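Local coordinates for arfgap-like finger domain containing protein (Cryptosporidium parvum Iowa II, PDB 2OWA) that probably acts as a GTPase-activating protein for ADP-ribosylation factors, through an ArfGAP domain built round a four-cysteine zinc finger, at residues 29-34 and 55-60; 47-52 and 80-85; 97-102 and 129-134. One frame throughout, in Å; residues are numbered along the deposited sequence.

Interaction 1 (29-34 and 55-60); sequences IVRNRP and AVFICL. With ZN (zinc ion), chain C.
The aromatic ring of Phe57 joins helix 20-32 to the small antiparallel sheet of an ArfGAP zinc-finger domain, in a largely buried apolar contact. Phe57 lies on edge strand 56-58 and aims its side chain at the helix, its CG beside its own backbone N and anti to the carbonyl carbon (chi1 -66°). The Val30 and Arg31 side chains each cross that of Phe57 at about a right angle. The methyl CG1 of Val30 sits at the ring edge, close to the ring plane, 3.9 Å from CZ of Phe57. Arg31 comes up obliquely with its aliphatic part, CG lying 3.7 Å from CE1 of Phe57. Its chain then bends at chi3, and the guanidinium stands almost perpendicular to the ring, at 89°, with NH1 hydrogen-bonded to Ser79 OG. The arginine therefore gives its CG methylene to the aromatic ring and its charged end to a polar partner. Met92 of helix 86-94 and Leu50 of the central strand also touch the Phe57 side chain. Two residues on, the strand leads into the metal site: Cys59, with Cys39, Cys42 and Cys62, holds the zinc ion, and Cys59 SG lies 2.3 Å from the metal.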
loop_
_atom_site.group_PDB
_atom_site.type_symbol
_atom_site.label_atom_id
_atom_site.label_comp_id
_atom_site.label_asym_id
_atom_site.label_seq_id
_atom_site.Cartn_x
_atom_site.Cartn_y
_atom_site.Cartn_z
ATOM N N ILE A 29 -0.780 -14.408 -1.123
ATOM C CA ILE A 29 -1.384 -14.510 0.191
ATOM C C ILE A 29 -1.895 -13.185 0.695
ATOM O O ILE A 29 -3.050 -13.070 1.084
ATOM C CB ILE A 29 -0.388 -15.050 1.234
ATOM C CG1 ILE A 29 0.086 -16.449 0.850
ATOM C CG2 ILE A 29 -1.017 -15.021 2.622
ATOM C CD1 ILE A 29 -1.026 -17.371 0.499
ATOM N N VAL A 30 -1.031 -12.176 0.689
ATOM C CA VAL A 30 -1.398 -10.914 1.317
ATOM C C VAL A 30 -2.577 -10.250 0.560
ATOM O O VAL A 30 -3.435 -9.676 1.170
ATOM C CB VAL A 30 -0.167 -10.019 1.528
ATOM C CG1 VAL A 30 -0.580 -8.639 1.975
ATOM C CG2 VAL A 30 0.760 -10.679 2.574
ATOM N N ARG A 31 -2.642 -10.412 -0.763
ATOM C CA ARG A 31 -3.771 -9.876 -1.567
ATOM C C ARG A 31 -5.082 -10.584 -1.291
ATOM O O ARG A 31 -6.139 -9.995 -1.480
ATOM C CB ARG A 31 -3.478 -9.965 -3.077
ATOM C CG ARG A 31 -2.738 -8.776 -3.639
ATOM C CD ARG A 31 -2.690 -8.804 -5.202
ATOM N NE ARG A 31 -2.526 -10.152 -5.784
ATOM C CZ ARG A 31 -1.405 -10.647 -6.325
ATOM N NH1 ARG A 31 -0.265 -9.944 -6.365
ATOM N NH2 ARG A 31 -1.412 -11.876 -6.826
ATOM N N ASN A 32 -5.002 -11.851 -0.868
ATOM C CA ASN A 32 -6.179 -12.667 -0.590
ATOM C C ASN A 32 -6.792 -12.342 0.776
ATOM O O ASN A 32 -7.935 -12.744 1.032
ATOM C CB ASN A 32 -5.866 -14.188 -0.731
ATOM C CG ASN A 32 -7.113 -15.100 -0.523
ATOM O OD1 ASN A 32 -7.236 -15.812 0.499
ATOM N ND2 ASN A 32 -8.040 -15.073 -1.489
ATOM N N ARG A 33 -6.056 -11.641 1.651
ATOM C CA ARG A 33 -6.645 -11.107 2.921
ATOM C C ARG A 33 -7.867 -10.286 2.552
ATOM O O ARG A 33 -7.785 -9.456 1.644
ATOM C CB ARG A 33 -5.653 -10.264 3.719
ATOM C CG ARG A 33 -4.517 -11.072 4.243
ATOM C CD ARG A 33 -3.591 -10.327 5.174
ATOM N NE ARG A 33 -2.416 -11.149 5.499
ATOM C CZ ARG A 33 -1.264 -10.719 6.014
ATOM N NH1 ARG A 33 -1.058 -9.440 6.305
ATOM N NH2 ARG A 33 -0.300 -11.592 6.278
ATOM N N PRO A 34 -9.023 -10.561 3.200
ATOM C CA PRO A 34 -10.324 -9.987 2.798
ATOM C C PRO A 34 -10.379 -8.464 2.604
ATOM O O PRO A 34 -10.977 -7.996 1.623
ATOM C CB PRO A 34 -11.287 -10.429 3.911
ATOM C CG PRO A 34 -10.473 -11.125 4.926
ATOM C CD PRO A 34 -9.169 -11.525 4.305
ATOM N N ALA A 55 1.007 1.363 2.684
ATOM C CA ALA A 55 0.803 -0.081 2.546
ATOM C C ALA A 55 -0.646 -0.410 2.196
ATOM O O ALA A 55 -1.280 -1.231 2.845
ATOM C CB ALA A 55 1.242 -0.821 3.822
ATOM N N VAL A 56 -1.186 0.242 1.169
ATOM C CA VAL A 56 -2.524 -0.087 0.698
ATOM C C VAL A 56 -2.450 -0.688 -0.719
ATOM O O VAL A 56 -1.560 -0.348 -1.493
ATOM C CB VAL A 56 -3.488 1.116 0.738
ATOM C CG1 VAL A 56 -3.763 1.558 2.241
ATOM C CG2 VAL A 56 -2.919 2.268 -0.072
ATOM N N PHE A 57 -3.397 -1.567 -1.031
ATOM C CA PHE A 57 -3.600 -2.073 -2.407
ATOM C C PHE A 57 -4.675 -1.286 -3.147
ATOM O O PHE A 57 -5.740 -1.008 -2.583
ATOM C CB PHE A 57 -4.000 -3.541 -2.406
ATOM C CG PHE A 57 -2.940 -4.433 -1.906
ATOM C CD1 PHE A 57 -2.007 -4.967 -2.778
ATOM C CD2 PHE A 57 -2.855 -4.733 -0.534
ATOM C CE1 PHE A 57 -0.975 -5.813 -2.290
ATOM C CE2 PHE A 57 -1.859 -5.558 -0.046
ATOM C CZ PHE A 57 -0.927 -6.121 -0.923
ATOM N N ILE A 58 -4.391 -0.970 -4.409
ATOM C CA ILE A 58 -5.229 -0.070 -5.234
ATOM C C ILE A 58 -5.304 -0.633 -6.662
ATOM O O ILE A 58 -4.433 -1.383 -7.040
ATOM C CB ILE A 58 -4.647 1.375 -5.260
ATOM C CG1 ILE A 58 -3.160 1.399 -5.714
ATOM C CG2 ILE A 58 -4.901 2.089 -3.877
ATOM C CD1 ILE A 58 -2.573 2.811 -5.813
ATOM N N CYS A 59 -6.311 -0.246 -7.453
ATOM C CA CYS A 59 -6.487 -0.799 -8.778
ATOM C C CYS A 59 -5.623 -0.069 -9.810
ATOM O O CYS A 59 -5.012 0.968 -9.525
ATOM C CB CYS A 59 -7.977 -0.778 -9.200
ATOM S SG CYS A 59 -8.730 0.893 -9.384
ATOM N N LEU A 60 -5.608 -0.612 -11.022
ATOM C CA LEU A 60 -4.840 -0.071 -12.133
ATOM C C LEU A 60 -5.254 1.365 -12.460
ATOM O O LEU A 60 -4.414 2.181 -12.854
ATOM C CB LEU A 60 -4.912 -1.025 -13.353
ATOM C CG LEU A 60 -6.252 -1.505 -13.953
ATOM C CD1 LEU A 60 -6.946 -0.369 -14.676
ATOM C CD2 LEU A 60 -6.088 -2.703 -14.927
HETATM ZN ZN ZN C . -9.401 2.115 -7.501
#

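Interaction 2 (47-52 and 80-85)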
loop_
_atom_site.group_PDB
_atom_site.type_symbol
_atom_site.label_atom_id
_atom_site.label_comp_id
_atom_site.label_asym_id
_atom_site.label_seq_id
_atom_site.Cartn_x
_atom_site.Cartn_y
_atom_site.Cartn_z
ATOM N N PRO A 47 -7.587 -5.634 -6.336
ATOM C CA PRO A 47 -6.558 -4.685 -6.779
ATOM C C PRO A 47 -5.156 -5.329 -6.687
ATOM O O PRO A 47 -4.883 -6.124 -5.772
ATOM C CB PRO A 47 -6.686 -3.540 -5.768
ATOM C CG PRO A 47 -7.111 -4.256 -4.494
ATOM C CD PRO A 47 -8.116 -5.277 -5.000
ATOM N N THR A 48 -4.283 -5.007 -7.632
ATOM C CA THR A 48 -2.964 -5.637 -7.665
ATOM C C THR A 48 -1.851 -4.611 -7.641
ATOM O O THR A 48 -0.689 -4.969 -7.535
ATOM C CB THR A 48 -2.795 -6.586 -8.901
ATOM O OG1 THR A 48 -2.854 -5.798 -10.082
ATOM C CG2 THR A 48 -3.909 -7.627 -8.931
ATOM N N TRP A 49 -2.195 -3.336 -7.744
ATOM C CA TRP A 49 -1.226 -2.268 -7.554
ATOM C C TRP A 49 -1.176 -1.909 -6.073
ATOM O O TRP A 49 -1.970 -2.419 -5.279
ATOM C CB TRP A 49 -1.552 -1.043 -8.433
ATOM C CG TRP A 49 -1.278 -1.315 -9.841
ATOM C CD1 TRP A 49 -2.029 -2.104 -10.682
ATOM C CD2 TRP A 49 -0.140 -0.880 -10.611
ATOM N NE1 TRP A 49 -1.427 -2.183 -11.911
ATOM C CE2 TRP A 49 -0.288 -1.426 -11.913
ATOM C CE3 TRP A 49 0.984 -0.087 -10.333
ATOM C CZ2 TRP A 49 0.641 -1.193 -12.945
ATOM C CZ3 TRP A 49 1.925 0.156 -11.373
ATOM C CH2 TRP A 49 1.737 -0.413 -12.663
ATOM N N LEU A 50 -0.220 -1.064 -5.696
ATOM C CA LEU A 50 -0.063 -0.704 -4.297
ATOM C C LEU A 50 0.589 0.691 -4.093
ATOM O O LEU A 50 1.294 1.196 -4.964
ATOM C CB LEU A 50 0.649 -1.852 -3.516
ATOM C CG LEU A 50 2.075 -2.258 -3.893
ATOM C CD1 LEU A 50 3.060 -1.291 -3.209
ATOM C CD2 LEU A 50 2.347 -3.681 -3.435
ATOM N N SER A 51 0.297 1.335 -2.963
ATOM C CA SER A 51 1.123 2.482 -2.521
ATOM C C SER A 51 1.930 1.953 -1.333
ATOM O O SER A 51 1.332 1.564 -0.296
ATOM C CB SER A 51 0.258 3.672 -2.088
ATOM O OG SER A 51 1.074 4.672 -1.496
ATOM N N LEU A 52 3.259 1.880 -1.478
ATOM C CA LEU A 52 4.068 1.409 -0.371
ATOM C C LEU A 52 3.917 2.316 0.838
ATOM O O LEU A 52 3.873 1.825 1.943
ATOM C CB LEU A 52 5.548 1.287 -0.729
ATOM C CG LEU A 52 5.894 -0.089 -1.311
ATOM C CD1 LEU A 52 7.235 -0.009 -2.044
ATOM C CD2 LEU A 52 5.859 -1.231 -0.225
ATOM N N ASP A 80 2.246 -7.467 -8.855
ATOM C CA ASP A 80 2.357 -8.459 -9.906
ATOM C C ASP A 80 3.644 -8.451 -10.688
ATOM O O ASP A 80 4.021 -9.449 -11.263
ATOM C CB ASP A 80 1.298 -8.110 -10.969
ATOM C CG ASP A 80 0.054 -8.857 -10.800
ATOM O OD1 ASP A 80 -0.902 -8.516 -11.513
ATOM O OD2 ASP A 80 0.033 -9.796 -9.975
ATOM N N LEU A 81 4.273 -7.301 -10.794
ATOM C CA LEU A 81 5.226 -7.102 -11.873
ATOM C C LEU A 81 6.545 -6.510 -11.409
ATOM O O LEU A 81 7.605 -6.867 -11.938
ATOM C CB LEU A 81 4.576 -6.200 -12.917
ATOM N N ASP A 82 6.476 -5.604 -10.431
ATOM C CA ASP A 82 7.642 -4.872 -9.949
ATOM C C ASP A 82 8.563 -5.688 -9.022
ATOM O O ASP A 82 8.167 -6.738 -8.492
ATOM C CB ASP A 82 7.193 -3.571 -9.269
ATOM C CG ASP A 82 6.932 -2.439 -10.280
ATOM O OD1 ASP A 82 7.937 -2.010 -10.906
ATOM O OD2 ASP A 82 5.762 -1.979 -10.446
ATOM N N LYS A 83 9.796 -5.198 -8.847
ATOM C CA LYS A 83 10.749 -5.751 -7.901
ATOM C C LYS A 83 10.531 -5.089 -6.510
ATOM O O LYS A 83 10.166 -3.928 -6.420
ATOM C CB LYS A 83 12.194 -5.501 -8.382
ATOM C CG LYS A 83 12.568 -6.032 -9.817
ATOM C CD LYS A 83 12.311 -7.498 -9.860
ATOM C CE LYS A 83 13.454 -8.306 -10.457
ATOM N NZ LYS A 83 13.112 -9.764 -10.289
ATOM N N PHE A 84 10.722 -5.861 -5.454
ATOM C CA PHE A 84 10.542 -5.395 -4.075
ATOM C C PHE A 84 11.798 -5.766 -3.253
ATOM O O PHE A 84 12.388 -6.797 -3.517
ATOM C CB PHE A 84 9.291 -6.043 -3.480
ATOM C CG PHE A 84 8.006 -5.501 -4.059
ATOM C CD1 PHE A 84 7.330 -4.460 -3.426
ATOM C CD2 PHE A 84 7.514 -6.002 -5.274
ATOM C CE1 PHE A 84 6.122 -3.944 -3.988
ATOM C CE2 PHE A 84 6.332 -5.476 -5.848
ATOM C CZ PHE A 84 5.656 -4.456 -5.211
ATOM N N THR A 85 12.182 -4.926 -2.284
ATOM C CA THR A 85 13.126 -5.304 -1.247
ATOM C C THR A 85 12.397 -6.060 -0.128
ATOM O O THR A 85 11.157 -5.974 -0.012
ATOM C CB THR A 85 13.875 -4.104 -0.652
ATOM O OG1 THR A 85 12.961 -3.330 0.129
ATOM C CG2 THR A 85 14.512 -3.267 -1.754
#
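Leu50 and Phe84 approach from opposite directions, the leucine methyls meeting the CE1-CZ side of the ring, and form the apolar centre of this contact between strand 49-51 and the loop that leads to helix 86-94. The leucine places CG between its backbone N and carbonyl carbon (chi1 62°), and its methyl CD2 lies 3.8 Å from Phe84 CE1, at an oblique angle to the ring. CD2 touches CE1 and CZ of Phe84 alike, and CD1 reaches CE1 at 4.1 Å. Phe27 of helix 20-32 packs edge-to-face with Phe84, and Leu89 touches it from helix 86-94.

Toward the other end the contact becomes polar and looser. The side chains of Thr48 and Asp80 both set out toward the opposite segment and cross at a slant, yet Thr48 OG1 stays 3.6 Å from Asp80 OD1, a distance of simple proximity. Trp49 starts away from the loop, but its indole turns back until CZ3 comes 4.5 Å from Asp82 OD2. That carboxylate oxygen is hydrogen-bonded to the backbone N of Ser78, while the indole makes a cation-pi contact with Arg67. A buried leucine-phenylalanine pair with a polar margin thus ties the central strand to the loop before helix 86-94 in the ArfGAP fold, where the small zinc-finger sheet is packed against helices.

Interaction 3 (97-102 and 129-134); sequences NGRARN and KQILDS
Arg99 of helix 97-107 reaches across to Leu132 and Ile131 of helix 123-135, and these three side chains carry a small contact that buries 87 Å² in all. Its closer part is the leucine methyl set over the arginine's flat end. Arg99 is almost fully extended, its CG anti to the backbone N (chi1 -170°) and the later torsions also near 180°, which carries the guanidinium to helix 123-135. Leu132 begins to one side, but its end swings nearer, and the methyl CD2 lies over one face of the guanidinium, 4.2 Å from Arg99 NH1. Such an apolar cover leaves the N-H groups, which lie in the guanidinium plane, available to acceptors: NH1 is hydrogen-bonded to the carbonyl O of Ile94 and also forms a salt bridge with Glu135. Those polar partners, one before helix 97-107 and one farther along helix 123-135, would fix the group in place. The leucine is itself buried, also touching Ala55 and two residues of helix 86-94, Arg91 and Ile94.

The looser side belongs to Ile131. Although its side chain starts toward the other helix, its CG2 remains 4.5 Å from Arg99 NH2 and meets the guanidinium obliquely, with the isoleucine partly exposed. Between residues 97-102 and 129-134 the touching is done by Arg99 alone on one side; just before Lys129 in helix 123-135, Tyr128 packs on Arg99 and on the buried Ala100, whose methyl group also meets Val56 and Phe40. The arrangement is helix-helix packing within the C-terminal helical part of the ArfGAP domain, remote from the zinc site.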
loop_
_atom_site.group_PDB
_atom_site.type_symbol
_atom_site.label_atom_id
_atom_site.label_comp_id
_atom_site.label_asym_id
_atom_site.label_seq_id
_atom_site.Cartn_x
_atom_site.Cartn_y
_atom_site.Cartn_z
ATOM N N ASN A 97 -5.066 -2.849 3.582
ATOM C CA ASN A 97 -6.266 -1.988 3.513
ATOM C C ASN A 97 -7.083 -1.869 4.799
ATOM O O ASN A 97 -7.533 -0.785 5.115
ATOM C CB ASN A 97 -7.169 -2.390 2.346
ATOM C CG ASN A 97 -6.545 -2.093 0.991
ATOM O OD1 ASN A 97 -5.374 -1.696 0.899
ATOM N ND2 ASN A 97 -7.328 -2.310 -0.090
ATOM N N GLY A 98 -7.264 -2.969 5.549
ATOM C CA GLY A 98 -7.966 -2.889 6.828
ATOM C C GLY A 98 -7.359 -1.973 7.901
ATOM O O GLY A 98 -8.048 -1.114 8.476
ATOM N N ARG A 99 -6.081 -2.160 8.212
ATOM C CA ARG A 99 -5.410 -1.251 9.143
ATOM C C ARG A 99 -5.489 0.250 8.736
ATOM O O ARG A 99 -5.717 1.121 9.601
ATOM C CB ARG A 99 -3.945 -1.662 9.287
ATOM C CG ARG A 99 -3.242 -0.932 10.403
ATOM C CD ARG A 99 -1.882 -1.480 10.630
ATOM N NE ARG A 99 -1.361 -1.064 11.935
ATOM C CZ ARG A 99 -0.175 -1.445 12.420
ATOM N NH1 ARG A 99 0.606 -2.274 11.730
ATOM N NH2 ARG A 99 0.214 -1.009 13.615
ATOM N N ALA A 100 -5.264 0.527 7.445
ATOM C CA ALA A 100 -5.339 1.888 6.888
ATOM C C ALA A 100 -6.768 2.492 6.951
ATOM O O ALA A 100 -6.941 3.624 7.438
ATOM C CB ALA A 100 -4.772 1.942 5.443
ATOM N N ARG A 101 -7.772 1.725 6.505
ATOM C CA ARG A 101 -9.183 2.115 6.620
ATOM C C ARG A 101 -9.486 2.413 8.089
ATOM O O ARG A 101 -10.101 3.415 8.392
ATOM C CB ARG A 101 -10.138 1.003 6.133
ATOM C CG ARG A 101 -10.517 1.103 4.669
ATOM C CD ARG A 101 -11.073 -0.246 4.165
ATOM N NE ARG A 101 -11.017 -0.353 2.718
ATOM C CZ ARG A 101 -10.866 -1.507 2.075
ATOM N NH1 ARG A 101 -10.776 -2.629 2.786
ATOM N NH2 ARG A 101 -10.808 -1.541 0.734
ATOM N N ASN A 102 -8.993 1.573 8.987
ATOM C CA ASN A 102 -9.288 1.759 10.394
ATOM C C ASN A 102 -8.698 3.070 10.888
ATOM O O ASN A 102 -9.385 3.845 11.538
ATOM C CB ASN A 102 -8.806 0.569 11.265
ATOM C CG ASN A 102 -8.889 0.877 12.781
ATOM O OD1 ASN A 102 -9.940 1.244 13.286
ATOM N ND2 ASN A 102 -7.776 0.740 13.488
ATOM N N LYS A 129 2.015 6.997 7.718
ATOM C CA LYS A 129 3.237 6.530 7.057
ATOM C C LYS A 129 4.371 6.310 8.107
ATOM O O LYS A 129 5.075 5.300 8.068
ATOM C CB LYS A 129 3.659 7.561 6.001
ATOM C CG LYS A 129 4.516 7.089 4.822
ATOM C CD LYS A 129 5.946 7.650 4.848
ATOM C CE LYS A 129 6.625 7.565 3.449
ATOM N NZ LYS A 129 6.330 8.731 2.486
ATOM N N GLN A 130 4.491 7.247 9.053
ATOM C CA GLN A 130 5.423 7.151 10.179
ATOM C C GLN A 130 5.103 6.067 11.185
ATOM O O GLN A 130 6.017 5.537 11.772
ATOM C CB GLN A 130 5.540 8.493 10.925
ATOM C CG GLN A 130 6.420 9.494 10.201
ATOM C CD GLN A 130 6.678 10.767 11.021
ATOM O OE1 GLN A 130 6.827 11.841 10.465
ATOM N NE2 GLN A 130 6.711 10.637 12.348
ATOM N N ILE A 131 3.825 5.772 11.417
ATOM C CA ILE A 131 3.410 4.640 12.277
ATOM C C ILE A 131 3.926 3.331 11.675
ATOM O O ILE A 131 4.450 2.448 12.380
ATOM C CB ILE A 131 1.848 4.571 12.469
ATOM C CG1 ILE A 131 1.333 5.788 13.270
ATOM C CG2 ILE A 131 1.407 3.258 13.140
ATOM C CD1 ILE A 131 -0.179 6.003 13.147
ATOM N N LEU A 132 3.789 3.213 10.359
ATOM C CA LEU A 132 4.278 2.035 9.678
ATOM C C LEU A 132 5.803 1.948 9.696
ATOM O O LEU A 132 6.327 0.859 9.898
ATOM C CB LEU A 132 3.758 1.985 8.254
ATOM C CG LEU A 132 2.243 1.813 8.029
ATOM C CD1 LEU A 132 2.083 1.654 6.504
ATOM C CD2 LEU A 132 1.580 0.622 8.804
ATOM N N ASP A 133 6.492 3.090 9.497
ATOM C CA ASP A 133 7.967 3.163 9.527
ATOM C C ASP A 133 8.486 2.689 10.878
ATOM O O ASP A 133 9.471 1.947 10.966
ATOM C CB ASP A 133 8.459 4.615 9.363
ATOM C CG ASP A 133 8.253 5.164 7.993
ATOM O OD1 ASP A 133 7.884 4.382 7.067
ATOM O OD2 ASP A 133 8.499 6.401 7.834
ATOM N N SER A 134 7.827 3.169 11.921
ATOM C CA SER A 134 8.136 2.805 13.273
ATOM C C SER A 134 7.938 1.294 13.539
ATOM O O SER A 134 8.748 0.679 14.223
ATOM C CB SER A 134 7.272 3.625 14.192
ATOM O OG SER A 134 7.901 3.735 15.430
#

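The three contacts show how the helices of a small zinc-finger domain are attached to its sheet. Interactions 1 and 2, with centres 9 Å apart, share one sheet: strands 56-58 and 49-51 lie side by side, probably joined by Ile58 N to Trp49 O at 3.0 Å and Val56 O to Ser51 N at 2.9 Å. Interaction 3, centred 14 Å from interaction 1, joins that sheet through Asn97, whose OD1 lies 2.8 Å from Phe57 N. Interactions 2 and 3 flank the chain's centre from opposite sides, about 17 Å between centres, and do not touch. Interaction 1 contains the zinc ligand Cys59, whereas the Trp49 side chain of interaction 2 stays about 9 Å from the metal.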